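Local coordinates for inositol dehydrogenase (Lactobacillus casei, PDB 4MKX), which probably oxidises scyllo-inositol with NAD as hydride acceptor, as a tetrameric dehydrogenase of the Gfo/Idh/MocA family with a Rossmann-fold domain, at residues 38-43 and 313-318; 201-206 and 239-244; 209-214 and 335-340. All coordinates share one frame; numbering follows the deposited sequence.

Overall arrangement
Starting from the N terminus, the loop 38-43 follows helix 27-38 of the Rossmann domain and meets helix 304-319 some 270 residues later; contact 1 thus closes the longest loop. Contact 2 lies nested inside that loop, joining helix 197-207 to strand 234-241 of the C-terminal domain. Contact 3 sets out from strand 211-219, between the two segments of contact 2, and ends on helix 328-347, so it crosses both other contacts. Contacts 2 and 3 use adjacent strands of the mixed sheet, their centres about 9 Å apart, whereas the centre of contact 1 lies about 31 Å from that of contact 2 and about 33 Å from that of contact 3.

Contact 1: residues 38-43 and 313-318; sequences TKIQHA and AFVNSI
Val315 reaches from helix 304-319 into the bend made by Ile40, Gln41, His42 and Ala43, and it accounts for all the close contacts between residues 38-43 and 313-318. From its CB, which points toward the loop, the side chain forks. With CG1 anti to the backbone N (chi1 170°), that methyl is directed at the backbone of the turn, where it lies 3.7 Å from Gln41 O and equally near the carbonyl oxygen of His42. The CB of His42 stands a little farther from the same methyl. The other branch, CG2, takes the apolar side: it meets Ile40 CG2 at 4.0 Å and, at the same separation, Ala43 CB. The Ile40 and Val315 side chains meet at a slant, methyl to methyl. The loop ends in a type II beta turn from Ile40 to Ala43, and it links helix 27-38 to strand 43-49 in the Rossmann fold, so the valine packs against an alpha-to-beta connection of the NAD-binding domain. Val315 also touches Ile18 and Ile20 of the neighbouring strand 18-23. Cutting this valine back to an alanine would remove both methyls and is likely to open a gap between helix and turn, leaving Ile40 CG2 and Ala43 CB without their partner across the contact. Polar links are peripheral to this packing. A water donates to Gln41 OE1 at 3.2 Å and weakly accepts from Asn316 ND2, bridging the segments, while Gln312, one turn earlier on the helix, offers its OE1 to Gln41 N and its NE2 to Asn316 OD1.

Contact 2: residues 201-206 and 239-244; sequences DVIRWF and MQLEDK
Ile203 turns its CG1 branch beside its own backbone N (chi1 -73°) and extends it through chi2 of 158°, which carries CD1 to the end of Met239; its CG2, anti to the backbone N, is left to face Leu241. Met239 in turn is extended as far as its sulfur and then bends at chi3 (-61°), and this last bend swings CE to within 3.6 Å of Ile203 CD1. The two chains therefore meet by their terminal methyls, with the thioether sulfur set behind. On the second branch, Ile203 CG2 lies 3.9 Å from Leu241 CD2, again one methyl against another. One isoleucine thus spans two alternate residues of the strand, Met239 and Leu241, whose side chains emerge on the same side of the sheet, while the intervening Gln240 is turned to the other side and its OE1 is hydrogen-bonded to Asn348 of the third subunit. All three touching side chains are buried, and no hydrogen bond joins the segments. At Leu241 the strand passes into a type I beta turn, closed by Lys244 N bonding to Leu241 O at 3.0 Å. Helix 197-207 lies against the mixed sheet of the C-terminal domain: Ile203 also touches Ala247 and Leu249 of strand 246-252, and Met239 packs on both of these and on Ile211 and Val214 of strand 211-219. Away from the sheet, Val202 and Phe206 of the same helix rest on Tyr147 of helix 145-155, which places helix 197-207 between that helix and the strands.

Contact 3: residues 209-214 and 335-340; sequences KEIDKV and TKAALA
Ile211 and Val214 both point toward helix 328-347 and meet its small residues Ala337 and Ala340, which are themselves directed at the strand. Ile211 comes with its far end: CG1 lies anti to the carbonyl carbon and chi2 is 151°, which carries CD1 to 3.9 Å from Ala337 CB. Val214 makes its approach with a branch nearer the backbone. With CG1 anti to the carbonyl carbon (chi1 -55°), CG2 falls between the backbone N and the carbonyl carbon and lies against Ala340, 3.7 Å from the carbonyl O and 4.1 Å from CB. Ala337 offers its methyl; Ala340 is met first at its backbone carbonyl and then at its methyl. The CA atoms of Ile211 and Ala337, and those of Val214 and Ala340, each stand 7.1 Å apart, an even separation of strand and helix at the two points. The contacts are three positions apart in both segments, a little under one turn of helix 328-347, whereas on the strand a classic beta bulge, Asp212 and Lys213 facing Gln240, allows Ile211 and Val214 to point to the same side. The result is a buried helix-on-sheet interface, in which helix 328-347 packs on the mixed sheet of the Gfo/Idh/MocA C-terminal domain.

Contact 1: residues 38-43 and 313-318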
ATOM      1  N   THR A  38     -21.489  29.160  -5.433  1.00 21.35           N
ATOM      2  CA  THR A  38     -20.307  29.625  -4.704  1.00 20.56           C
ATOM      3  C   THR A  38     -18.953  29.361  -5.384  1.00 27.23           C
ATOM      4  O   THR A  38     -17.997  30.115  -5.191  1.00 28.38           O
ATOM      5  CB  THR A  38     -20.278  29.035  -3.279  1.00 18.90           C
ATOM      6  OG1 THR A  38     -20.263  27.604  -3.343  1.00 24.81           O
ATOM      7  CG2 THR A  38     -21.498  29.496  -2.488  1.00 25.14           C
ATOM      8  N   LYS A  39     -18.864  28.295  -6.168  1.00 21.31           N
ATOM      9  CA  LYS A  39     -17.564  27.842  -6.646  1.00 19.59           C
ATOM     10  C   LYS A  39     -17.373  27.896  -8.150  1.00 21.30           C
ATOM     11  O   LYS A  39     -16.245  27.952  -8.636  1.00 26.70           O
ATOM     12  CB  LYS A  39     -17.303  26.420  -6.148  1.00 21.15           C
ATOM     13  CG  LYS A  39     -17.186  26.325  -4.637  1.00 25.21           C
ATOM     14  CD  LYS A  39     -17.101  24.874  -4.194  1.00 27.94           C
ATOM     15  CE  LYS A  39     -17.217  24.751  -2.685  1.00 35.94           C
ATOM     16  NZ  LYS A  39     -16.254  25.646  -1.979  0.49 32.08           N
ATOM     17  N   ILE A  40     -18.470  27.861  -8.899  1.00 18.30           N
ATOM     18  CA  ILE A  40     -18.359  27.734 -10.342  1.00 19.38           C
ATOM     19  C   ILE A  40     -18.175  29.099 -10.994  1.00 18.16           C
ATOM     20  O   ILE A  40     -18.928  30.044 -10.713  1.00 20.92           O
ATOM     21  CB  ILE A  40     -19.579  26.980 -10.944  1.00 15.34           C
ATOM     22  CG1 ILE A  40     -19.643  25.549 -10.390  1.00 16.38           C
ATOM     23  CG2 ILE A  40     -19.506  26.956 -12.467  1.00 17.31           C
ATOM     24  CD1 ILE A  40     -18.418  24.690 -10.712  1.00 16.12           C
ATOM     25  N   GLN A  41     -17.170  29.212 -11.862  1.00 17.35           N
ATOM     26  CA  GLN A  41     -16.898  30.481 -12.536  1.00 19.58           C
ATOM     27  C   GLN A  41     -17.952  30.752 -13.590  1.00 20.25           C
ATOM     28  O   GLN A  41     -18.414  29.825 -14.247  1.00 18.20           O
ATOM     29  CB  GLN A  41     -15.553  30.436 -13.256  1.00 22.93           C
ATOM     30  CG  GLN A  41     -14.341  30.165 -12.397  1.00 26.70           C
ATOM     31  CD  GLN A  41     -13.079  30.082 -13.236  1.00 30.25           C
ATOM     32  OE1 GLN A  41     -12.473  29.016 -13.369  1.00 38.93           O
ATOM     33  NE2 GLN A  41     -12.687  31.207 -13.829  1.00 32.18           N
ATOM     34  N   HIS A  42     -18.296  32.026 -13.766  1.00 20.05           N
ATOM     35  CA  HIS A  42     -19.184  32.484 -14.837  1.00 19.55           C
ATOM     36  C   HIS A  42     -20.585  31.902 -14.732  1.00 20.11           C
ATOM     37  O   HIS A  42     -21.257  31.715 -15.738  1.00 21.55           O
ATOM     38  CB  HIS A  42     -18.602  32.174 -16.220  1.00 23.82           C
ATOM     39  CG  HIS A  42     -17.202  32.662 -16.413  1.00 29.49           C
ATOM     40  ND1 HIS A  42     -16.809  33.946 -16.091  1.00 32.45           N
ATOM     41  CD2 HIS A  42     -16.101  32.044 -16.903  1.00 31.65           C
ATOM     42  CE1 HIS A  42     -15.526  34.092 -16.372  1.00 34.47           C
ATOM     43  NE2 HIS A  42     -15.073  32.951 -16.864  1.00 32.70           N
ATOM     44  N   ALA A  43     -21.021  31.628 -13.511  1.00 19.44           N
ATOM     45  CA  ALA A  43     -22.347  31.074 -13.304  1.00 21.40           C
ATOM     46  C   ALA A  43     -23.018  31.709 -12.104  1.00 21.37           C
ATOM     47  O   ALA A  43     -22.362  32.130 -11.148  1.00 22.32           O
ATOM     48  CB  ALA A  43     -22.274  29.570 -13.130  1.00 20.67           C
ATOM     49  N   ALA A 313     -17.508  22.272 -16.651  1.00 12.76           N
ATOM     50  CA  ALA A 313     -17.460  21.898 -18.056  1.00 13.58           C
ATOM     51  C   ALA A 313     -18.767  22.252 -18.771  1.00 15.61           C
ATOM     52  O   ALA A 313     -18.753  22.664 -19.930  1.00 16.61           O
ATOM     53  CB  ALA A 313     -17.154  20.409 -18.204  1.00 14.41           C
ATOM     54  N   PHE A 314     -19.893  22.089 -18.083  1.00 12.87           N
ATOM     55  CA  PHE A 314     -21.185  22.423 -18.675  1.00 12.05           C
ATOM     56  C   PHE A 314     -21.275  23.921 -18.950  1.00 17.17           C
ATOM     57  O   PHE A 314     -21.644  24.340 -20.053  1.00 16.62           O
ATOM     58  CB  PHE A 314     -22.320  21.949 -17.770  1.00 12.20           C
ATOM     59  CG  PHE A 314     -23.684  22.381 -18.227  1.00 14.13           C
ATOM     60  CD1 PHE A 314     -24.278  21.811 -19.352  1.00 15.72           C
ATOM     61  CD2 PHE A 314     -24.381  23.337 -17.512  1.00 15.94           C
ATOM     62  CE1 PHE A 314     -25.546  22.213 -19.767  1.00 14.68           C
ATOM     63  CE2 PHE A 314     -25.646  23.744 -17.918  1.00 14.53           C
ATOM     64  CZ  PHE A 314     -26.232  23.170 -19.042  1.00 14.94           C
ATOM     65  N   VAL A 315     -20.907  24.721 -17.957  1.00 14.10           N
ATOM     66  CA  VAL A 315     -20.921  26.177 -18.098  1.00 14.24           C
ATOM     67  C   VAL A 315     -19.988  26.648 -19.214  1.00 18.25           C
ATOM     68  O   VAL A 315     -20.376  27.481 -20.042  1.00 18.24           O
ATOM     69  CB  VAL A 315     -20.589  26.873 -16.763  1.00 14.86           C
ATOM     70  CG1 VAL A 315     -20.368  28.369 -16.973  1.00 16.17           C
ATOM     71  CG2 VAL A 315     -21.705  26.645 -15.759  1.00 16.04           C
ATOM     72  N   ASN A 316     -18.768  26.116 -19.245  1.00 16.83           N
ATOM     73  CA  ASN A 316     -17.816  26.460 -20.301  1.00 19.96           C
ATOM     74  C   ASN A 316     -18.264  26.013 -21.693  1.00 23.64           C
ATOM     75  O   ASN A 316     -17.927  26.654 -22.685  1.00 24.34           O
ATOM     76  CB  ASN A 316     -16.422  25.906 -19.997  1.00 19.34           C
ATOM     77  CG  ASN A 316     -15.822  26.495 -18.734  1.00 21.04           C
ATOM     78  OD1 ASN A 316     -16.345  27.449 -18.168  1.00 19.53           O
ATOM     79  ND2 ASN A 316     -14.720  25.916 -18.283  1.00 25.61           N
ATOM     80  N   SER A 317     -19.012  24.911 -21.768  1.00 19.02           N
ATOM     81  CA  SER A 317     -19.484  24.403 -23.059  1.00 21.71           C
ATOM     82  C   SER A 317     -20.430  25.392 -23.731  1.00 22.61           C
ATOM     83  O   SER A 317     -20.454  25.514 -24.956  1.00 23.68           O
ATOM     84  CB  SER A 317     -20.167  23.032 -22.912  1.00 18.75           C
ATOM     85  OG  SER A 317     -21.473  23.144 -22.369  1.00 17.48           O
ATOM     86  N   ILE A 318     -21.213  26.086 -22.916  1.00 17.39           N
ATOM     87  CA  ILE A 318     -22.149  27.093 -23.405  1.00 20.57           C
ATOM     88  C   ILE A 318     -21.405  28.359 -23.804  1.00 25.23           C
ATOM     89  O   ILE A 318     -21.649  28.921 -24.872  1.00 25.93           O
ATOM     90  CB  ILE A 318     -23.176  27.449 -22.330  1.00 20.91           C
ATOM     91  CG1 ILE A 318     -24.049  26.231 -22.003  1.00 20.76           C
ATOM     92  CG2 ILE A 318     -24.045  28.629 -22.789  1.00 22.63           C
ATOM     93  CD1 ILE A 318     -24.886  26.404 -20.753  1.00 18.42           C
TER
HETATM   94  O   HOH W   1     -12.651  27.338 -16.067  1.00 37.14           O

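Contact 2: residues 201-206 and 239-244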
ATOM      1  N   ASP A 201     -21.527   3.015 -17.944  1.00  9.15           N
ATOM      2  CA  ASP A 201     -20.938   4.093 -18.712  1.00 11.54           C
ATOM      3  C   ASP A 201     -19.410   4.043 -18.763  1.00 11.74           C
ATOM      4  O   ASP A 201     -18.798   4.290 -19.807  1.00 11.38           O
ATOM      5  CB  ASP A 201     -21.403   5.434 -18.166  1.00 11.81           C
ATOM      6  CG  ASP A 201     -20.934   6.579 -19.018  1.00 15.76           C
ATOM      7  OD1 ASP A 201     -21.437   6.706 -20.165  1.00 14.53           O
ATOM      8  OD2 ASP A 201     -20.045   7.334 -18.557  1.00 13.71           O
ATOM      9  N   VAL A 202     -18.782   3.714 -17.636  1.00 10.52           N
ATOM     10  CA  VAL A 202     -17.337   3.574 -17.601  1.00 10.61           C
ATOM     11  C   VAL A 202     -16.843   2.505 -18.581  1.00 10.82           C
ATOM     12  O   VAL A 202     -15.860   2.712 -19.283  1.00 11.63           O
ATOM     13  CB  VAL A 202     -16.837   3.267 -16.153  1.00 13.47           C
ATOM     14  CG1 VAL A 202     -15.572   2.447 -16.162  1.00 16.25           C
ATOM     15  CG2 VAL A 202     -16.647   4.559 -15.378  1.00 13.63           C
ATOM     16  N   ILE A 203     -17.545   1.385 -18.636  1.00 11.15           N
ATOM     17  CA  ILE A 203     -17.185   0.307 -19.546  1.00 14.61           C
ATOM     18  C   ILE A 203     -17.256   0.778 -21.007  1.00 13.97           C
ATOM     19  O   ILE A 203     -16.293   0.613 -21.780  1.00 15.46           O
ATOM     20  CB  ILE A 203     -18.062  -0.915 -19.278  1.00 12.88           C
ATOM     21  CG1 ILE A 203     -17.622  -1.556 -17.960  1.00 14.70           C
ATOM     22  CG2 ILE A 203     -17.942  -1.939 -20.403  1.00 14.33           C
ATOM     23  CD1 ILE A 203     -18.680  -2.412 -17.309  1.00 15.89           C
ATOM     24  N   ARG A 204     -18.358   1.433 -21.360  1.00 14.90           N
ATOM     25  CA  ARG A 204     -18.529   1.941 -22.717  1.00 15.74           C
ATOM     26  C   ARG A 204     -17.506   3.017 -23.043  1.00 16.88           C
ATOM     27  O   ARG A 204     -16.944   3.039 -24.136  1.00 18.07           O
ATOM     28  CB  ARG A 204     -19.956   2.468 -22.923  1.00 17.28           C
ATOM     29  CG  ARG A 204     -21.053   1.402 -22.762  1.00 17.13           C
ATOM     30  CD  ARG A 204     -22.449   1.968 -23.019  1.00 20.55           C
ATOM     31  NE  ARG A 204     -22.575   2.438 -24.395  1.00 19.40           N
ATOM     32  CZ  ARG A 204     -22.585   3.722 -24.747  1.00 22.06           C
ATOM     33  NH1 ARG A 204     -22.487   4.674 -23.822  1.00 18.13           N
ATOM     34  NH2 ARG A 204     -22.685   4.051 -26.024  1.00 23.44           N
ATOM     35  N   TRP A 205     -17.252   3.900 -22.076  1.00 13.55           N
ATOM     36  CA  TRP A 205     -16.318   5.003 -22.246  1.00 16.17           C
ATOM     37  C   TRP A 205     -14.904   4.496 -22.511  1.00 15.41           C
ATOM     38  O   TRP A 205     -14.238   4.949 -23.446  1.00 18.62           O
ATOM     39  CB  TRP A 205     -16.362   5.909 -20.999  1.00 14.80           C
ATOM     40  CG  TRP A 205     -15.466   7.105 -21.005  1.00 16.29           C
ATOM     41  CD1 TRP A 205     -15.301   8.008 -22.018  1.00 20.25           C
ATOM     42  CD2 TRP A 205     -14.648   7.567 -19.920  1.00 14.29           C
ATOM     43  NE1 TRP A 205     -14.412   8.989 -21.637  1.00 20.78           N
ATOM     44  CE2 TRP A 205     -14.003   8.746 -20.354  1.00 18.08           C
ATOM     45  CE3 TRP A 205     -14.401   7.101 -18.629  1.00 18.31           C
ATOM     46  CZ2 TRP A 205     -13.110   9.454 -19.541  1.00 17.69           C
ATOM     47  CZ3 TRP A 205     -13.514   7.805 -17.824  1.00 19.86           C
ATOM     48  CH2 TRP A 205     -12.885   8.974 -18.284  1.00 16.40           C
ATOM     49  N   PHE A 206     -14.444   3.541 -21.706  1.00 14.10           N
ATOM     50  CA  PHE A 206     -13.072   3.055 -21.848  1.00 15.62           C
ATOM     51  C   PHE A 206     -12.855   2.227 -23.111  1.00 16.97           C
ATOM     52  O   PHE A 206     -11.789   2.303 -23.714  1.00 18.80           O
ATOM     53  CB  PHE A 206     -12.648   2.233 -20.618  1.00 13.34           C
ATOM     54  CG  PHE A 206     -12.074   3.061 -19.515  1.00 16.28           C
ATOM     55  CD1 PHE A 206     -10.725   3.375 -19.500  1.00 17.65           C
ATOM     56  CD2 PHE A 206     -12.881   3.538 -18.494  1.00 21.88           C
ATOM     57  CE1 PHE A 206     -10.186   4.154 -18.484  1.00 21.58           C
ATOM     58  CE2 PHE A 206     -12.347   4.320 -17.473  1.00 22.21           C
ATOM     59  CZ  PHE A 206     -11.003   4.625 -17.470  1.00 18.31           C
ATOM     60  N   MET A 239     -20.703  -9.954 -18.138  1.00 11.24           N
ATOM     61  CA  MET A 239     -21.175  -9.367 -19.385  1.00  9.09           C
ATOM     62  C   MET A 239     -20.192  -9.672 -20.489  1.00 12.15           C
ATOM     63  O   MET A 239     -18.977  -9.623 -20.302  1.00 12.59           O
ATOM     64  CB  MET A 239     -21.329  -7.852 -19.221  1.00 12.23           C
ATOM     65  CG  MET A 239     -22.171  -7.475 -18.032  1.00 15.46           C
ATOM     66  SD  MET A 239     -22.642  -5.741 -18.041  1.00 20.14           S
ATOM     67  CE  MET A 239     -21.029  -4.999 -17.979  1.00 19.34           C
ATOM     68  N   GLN A 240     -20.725  -9.984 -21.664  1.00 11.69           N
ATOM     69  CA  GLN A 240     -19.889 -10.210 -22.813  1.00  9.61           C
ATOM     70  C   GLN A 240     -20.182  -9.052 -23.744  1.00 13.70           C
ATOM     71  O   GLN A 240     -21.346  -8.780 -24.048  1.00 15.90           O
ATOM     72  CB  GLN A 240     -20.305 -11.508 -23.483  1.00 13.56           C
ATOM     73  CG  GLN A 240     -19.398 -11.962 -24.596  1.00 14.47           C
ATOM     74  CD  GLN A 240     -19.697 -13.410 -24.968  1.00 20.18           C
ATOM     75  OE1 GLN A 240     -20.851 -13.767 -25.216  1.00 21.20           O
ATOM     76  NE2 GLN A 240     -18.673 -14.245 -24.977  1.00 18.75           N
ATOM     77  N   LEU A 241     -19.134  -8.361 -24.168  1.00 13.85           N
ATOM     78  CA  LEU A 241     -19.320  -7.201 -25.044  1.00 18.15           C
ATOM     79  C   LEU A 241     -19.275  -7.667 -26.501  1.00 20.84           C
ATOM     80  O   LEU A 241     -19.005  -8.838 -26.770  1.00 19.60           O
ATOM     81  CB  LEU A 241     -18.257  -6.146 -24.767  1.00 19.07           C
ATOM     82  CG  LEU A 241     -18.476  -5.190 -23.587  1.00 19.57           C
ATOM     83  CD1 LEU A 241     -18.728  -5.894 -22.254  1.00 22.72           C
ATOM     84  CD2 LEU A 241     -17.290  -4.242 -23.472  1.00 23.89           C
ATOM     85  N   GLU A 242     -19.534  -6.752 -27.435  0.85 22.05           N
ATOM     86  CA  GLU A 242     -19.673  -7.115 -28.850  0.85 23.84           C
ATOM     87  C   GLU A 242     -18.465  -7.812 -29.484  0.85 22.22           C
ATOM     88  O   GLU A 242     -18.629  -8.606 -30.416  0.85 25.47           O
ATOM     89  CB  GLU A 242     -20.042  -5.877 -29.675  0.85 23.53           C
ATOM     90  CG  GLU A 242     -18.866  -4.955 -29.922  0.85 26.14           C
ATOM     91  CD  GLU A 242     -19.278  -3.638 -30.529  0.85 30.15           C
ATOM     92  OE1 GLU A 242     -20.276  -3.611 -31.287  0.85 29.88           O
ATOM     93  OE2 GLU A 242     -18.605  -2.627 -30.232  0.85 28.69           O
ATOM     94  N   ASP A 243     -17.260  -7.525 -28.997  1.00 24.17           N
ATOM     95  CA  ASP A 243     -16.052  -8.120 -29.555  1.00 21.38           C
ATOM     96  C   ASP A 243     -15.505  -9.224 -28.654  1.00 17.95           C
ATOM     97  O   ASP A 243     -14.338  -9.594 -28.755  1.00 26.76           O
ATOM     98  CB  ASP A 243     -14.975  -7.061 -29.752  1.00 27.71           C
ATOM     99  CG  ASP A 243     -14.515  -6.466 -28.445  1.00 28.31           C
ATOM    100  OD1 ASP A 243     -15.393  -6.230 -27.581  1.00 27.07           O
ATOM    101  OD2 ASP A 243     -13.294  -6.249 -28.286  1.00 29.98           O
ATOM    102  N   LYS A 244     -16.383  -9.735 -27.793  1.00 23.19           N
ATOM    103  CA  LYS A 244     -16.076 -10.804 -26.841  1.00 19.99           C
ATOM    104  C   LYS A 244     -15.247 -10.302 -25.657  1.00 20.98           C
ATOM    105  O   LYS A 244     -14.640 -11.102 -24.948  1.00 23.95           O
ATOM    106  CB  LYS A 244     -15.401 -11.999 -27.521  1.00 25.60           C
ATOM    107  CG  LYS A 244     -16.190 -12.575 -28.695  1.00 25.35           C
ATOM    108  CD  LYS A 244     -17.428 -13.299 -28.221  1.00 28.23           C
ATOM    109  CE  LYS A 244     -18.079 -14.098 -29.347  0.68 28.31           C
ATOM    110  NZ  LYS A 244     -19.022 -13.266 -30.136  0.89 31.23           N
TER

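Contact 3: residues 209-214 and 335-340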
ATOM      1  N   LYS A 209     -16.999   0.147 -26.986  1.00 24.82           N
ATOM      2  CA  LYS A 209     -17.773  -1.000 -27.447  1.00 20.27           C
ATOM      3  C   LYS A 209     -19.106  -1.095 -26.700  1.00 22.69           C
ATOM      4  O   LYS A 209     -19.267  -0.471 -25.646  1.00 21.88           O
ATOM      5  CB  LYS A 209     -16.932  -2.277 -27.263  1.00 22.84           C
ATOM      6  CG  LYS A 209     -15.464  -2.122 -27.716  1.00 26.48           C
ATOM      7  CD  LYS A 209     -14.519  -3.202 -27.131  1.00 29.76           C
ATOM      8  CE  LYS A 209     -13.040  -2.935 -27.474  1.00 28.72           C
ATOM      9  NZ  LYS A 209     -12.078  -3.947 -26.898  1.00 27.56           N
ATOM     10  N   GLU A 210     -20.067  -1.848 -27.244  1.00 20.70           N
ATOM     11  CA  GLU A 210     -21.365  -2.037 -26.584  1.00 16.75           C
ATOM     12  C   GLU A 210     -21.441  -3.394 -25.875  1.00 16.67           C
ATOM     13  O   GLU A 210     -20.675  -4.304 -26.183  1.00 21.39           O
ATOM     14  CB  GLU A 210     -22.535  -1.961 -27.571  1.00 21.79           C
ATOM     15  CG  GLU A 210     -22.714  -0.630 -28.297  1.00 22.83           C
ATOM     16  CD  GLU A 210     -22.741   0.566 -27.373  1.00 25.38           C
ATOM     17  OE1 GLU A 210     -23.435   0.521 -26.327  1.00 24.07           O
ATOM     18  OE2 GLU A 210     -22.077   1.572 -27.718  1.00 30.42           O
ATOM     19  N   ILE A 211     -22.384  -3.515 -24.944  1.00 17.00           N
ATOM     20  CA  ILE A 211     -22.594  -4.765 -24.201  1.00 16.70           C
ATOM     21  C   ILE A 211     -23.586  -5.656 -24.951  1.00 18.25           C
ATOM     22  O   ILE A 211     -24.674  -5.204 -25.317  1.00 19.50           O
ATOM     23  CB  ILE A 211     -23.125  -4.485 -22.785  1.00 18.41           C
ATOM     24  CG1 ILE A 211     -22.103  -3.651 -21.995  1.00 21.59           C
ATOM     25  CG2 ILE A 211     -23.436  -5.788 -22.054  1.00 17.73           C
ATOM     26  CD1 ILE A 211     -22.710  -2.759 -20.938  1.00 18.69           C
ATOM     27  N   ASP A 212     -23.213  -6.921 -25.158  1.00 18.78           N
ATOM     28  CA  ASP A 212     -24.033  -7.849 -25.941  1.00 17.63           C
ATOM     29  C   ASP A 212     -24.975  -8.665 -25.067  1.00 19.78           C
ATOM     30  O   ASP A 212     -26.190  -8.556 -25.179  1.00 21.70           O
ATOM     31  CB  ASP A 212     -23.151  -8.779 -26.772  1.00 21.66           C
ATOM     32  CG  ASP A 212     -23.959  -9.679 -27.700  1.00 23.10           C
ATOM     33  OD1 ASP A 212     -25.061  -9.268 -28.119  1.00 32.11           O
ATOM     34  OD2 ASP A 212     -23.487 -10.788 -28.010  1.00 30.68           O
ATOM     35  N   LYS A 213     -24.423  -9.502 -24.193  1.00 16.16           N
ATOM     36  CA  LYS A 213     -25.291 -10.290 -23.335  1.00 16.02           C
ATOM     37  C   LYS A 213     -24.797 -10.312 -21.901  1.00 15.97           C
ATOM     38  O   LYS A 213     -23.609 -10.128 -21.652  1.00 15.61           O
ATOM     39  CB  LYS A 213     -25.488 -11.707 -23.877  1.00 24.79           C
ATOM     40  CG  LYS A 213     -24.213 -12.454 -24.148  1.00 21.93           C
ATOM     41  CD  LYS A 213     -24.518 -13.830 -24.749  1.00 25.80           C
ATOM     42  CE  LYS A 213     -24.972 -13.712 -26.186  1.00 33.77           C
ATOM     43  NZ  LYS A 213     -25.444 -15.015 -26.734  1.00 39.05           N
ATOM     44  N   VAL A 214     -25.730 -10.501 -20.978  1.00 13.99           N
ATOM     45  CA  VAL A 214     -25.452 -10.398 -19.551  1.00 15.37           C
ATOM     46  C   VAL A 214     -26.163 -11.492 -18.768  1.00 15.01           C
ATOM     47  O   VAL A 214     -27.204 -12.015 -19.184  1.00 14.10           O
ATOM     48  CB  VAL A 214     -25.925  -9.037 -18.982  1.00 14.93           C
ATOM     49  CG1 VAL A 214     -25.307  -7.881 -19.752  1.00 17.94           C
ATOM     50  CG2 VAL A 214     -27.438  -8.930 -19.023  1.00 15.16           C
ATOM     51  N   THR A 335     -29.229   3.014 -19.674  1.00 13.72           N
ATOM     52  CA  THR A 335     -30.503   2.544 -19.154  1.00 12.93           C
ATOM     53  C   THR A 335     -30.828   1.159 -19.712  1.00 16.06           C
ATOM     54  O   THR A 335     -31.307   0.283 -18.992  1.00 16.09           O
ATOM     55  CB  THR A 335     -31.622   3.527 -19.511  1.00 13.46           C
ATOM     56  OG1 THR A 335     -31.566   4.624 -18.596  1.00 15.71           O
ATOM     57  CG2 THR A 335     -32.966   2.866 -19.391  1.00 16.89           C
ATOM     58  N   LYS A 336     -30.531   0.961 -20.989  1.00 13.95           N
ATOM     59  CA  LYS A 336     -30.834  -0.309 -21.638  1.00 14.85           C
ATOM     60  C   LYS A 336     -30.080  -1.461 -20.982  1.00 14.62           C
ATOM     61  O   LYS A 336     -30.679  -2.491 -20.673  1.00 14.31           O
ATOM     62  CB  LYS A 336     -30.484  -0.247 -23.119  1.00 18.12           C
ATOM     63  CG  LYS A 336     -30.850  -1.504 -23.884  1.00 26.96           C
ATOM     64  CD  LYS A 336     -30.357  -1.437 -25.322  1.00 31.48           C
ATOM     65  CE  LYS A 336     -31.108  -0.380 -26.085  1.00 32.22           C
ATOM     66  NZ  LYS A 336     -32.569  -0.536 -25.850  1.00 40.39           N
ATOM     67  N   ALA A 337     -28.781  -1.278 -20.773  1.00 13.63           N
ATOM     68  CA  ALA A 337     -27.956  -2.331 -20.163  1.00 12.49           C
ATOM     69  C   ALA A 337     -28.411  -2.602 -18.741  1.00 15.62           C
ATOM     70  O   ALA A 337     -28.449  -3.756 -18.307  1.00 14.84           O
ATOM     71  CB  ALA A 337     -26.474  -1.970 -20.203  1.00 14.40           C
ATOM     72  N   ALA A 338     -28.759  -1.550 -18.011  1.00 14.67           N
ATOM     73  CA  ALA A 338     -29.242  -1.725 -16.646  1.00 13.37           C
ATOM     74  C   ALA A 338     -30.559  -2.505 -16.605  1.00 16.43           C
ATOM     75  O   ALA A 338     -30.752  -3.369 -15.750  1.00 15.08           O
ATOM     76  CB  ALA A 338     -29.377  -0.370 -15.941  1.00 18.48           C
ATOM     77  N   LEU A 339     -31.470  -2.201 -17.527  1.00 15.56           N
ATOM     78  CA  LEU A 339     -32.700  -2.976 -17.646  1.00 13.33           C
ATOM     79  C   LEU A 339     -32.418  -4.439 -17.975  1.00 12.51           C
ATOM     80  O   LEU A 339     -33.082  -5.333 -17.465  1.00 16.32           O
ATOM     81  CB  LEU A 339     -33.598  -2.374 -18.728  1.00 14.91           C
ATOM     82  CG  LEU A 339     -34.165  -1.001 -18.383  1.00 18.42           C
ATOM     83  CD1 LEU A 339     -34.934  -0.459 -19.566  1.00 19.53           C
ATOM     84  CD2 LEU A 339     -35.061  -1.095 -17.154  1.00 20.77           C
ATOM     85  N   ALA A 340     -31.442  -4.669 -18.845  1.00 12.22           N
ATOM     86  CA  ALA A 340     -31.056  -6.021 -19.221  1.00 11.09           C
ATOM     87  C   ALA A 340     -30.510  -6.784 -18.026  1.00 13.81           C
ATOM     88  O   ALA A 340     -30.791  -7.973 -17.874  1.00 13.46           O
ATOM     89  CB  ALA A 340     -30.040  -5.990 -20.343  1.00 15.05           C
TER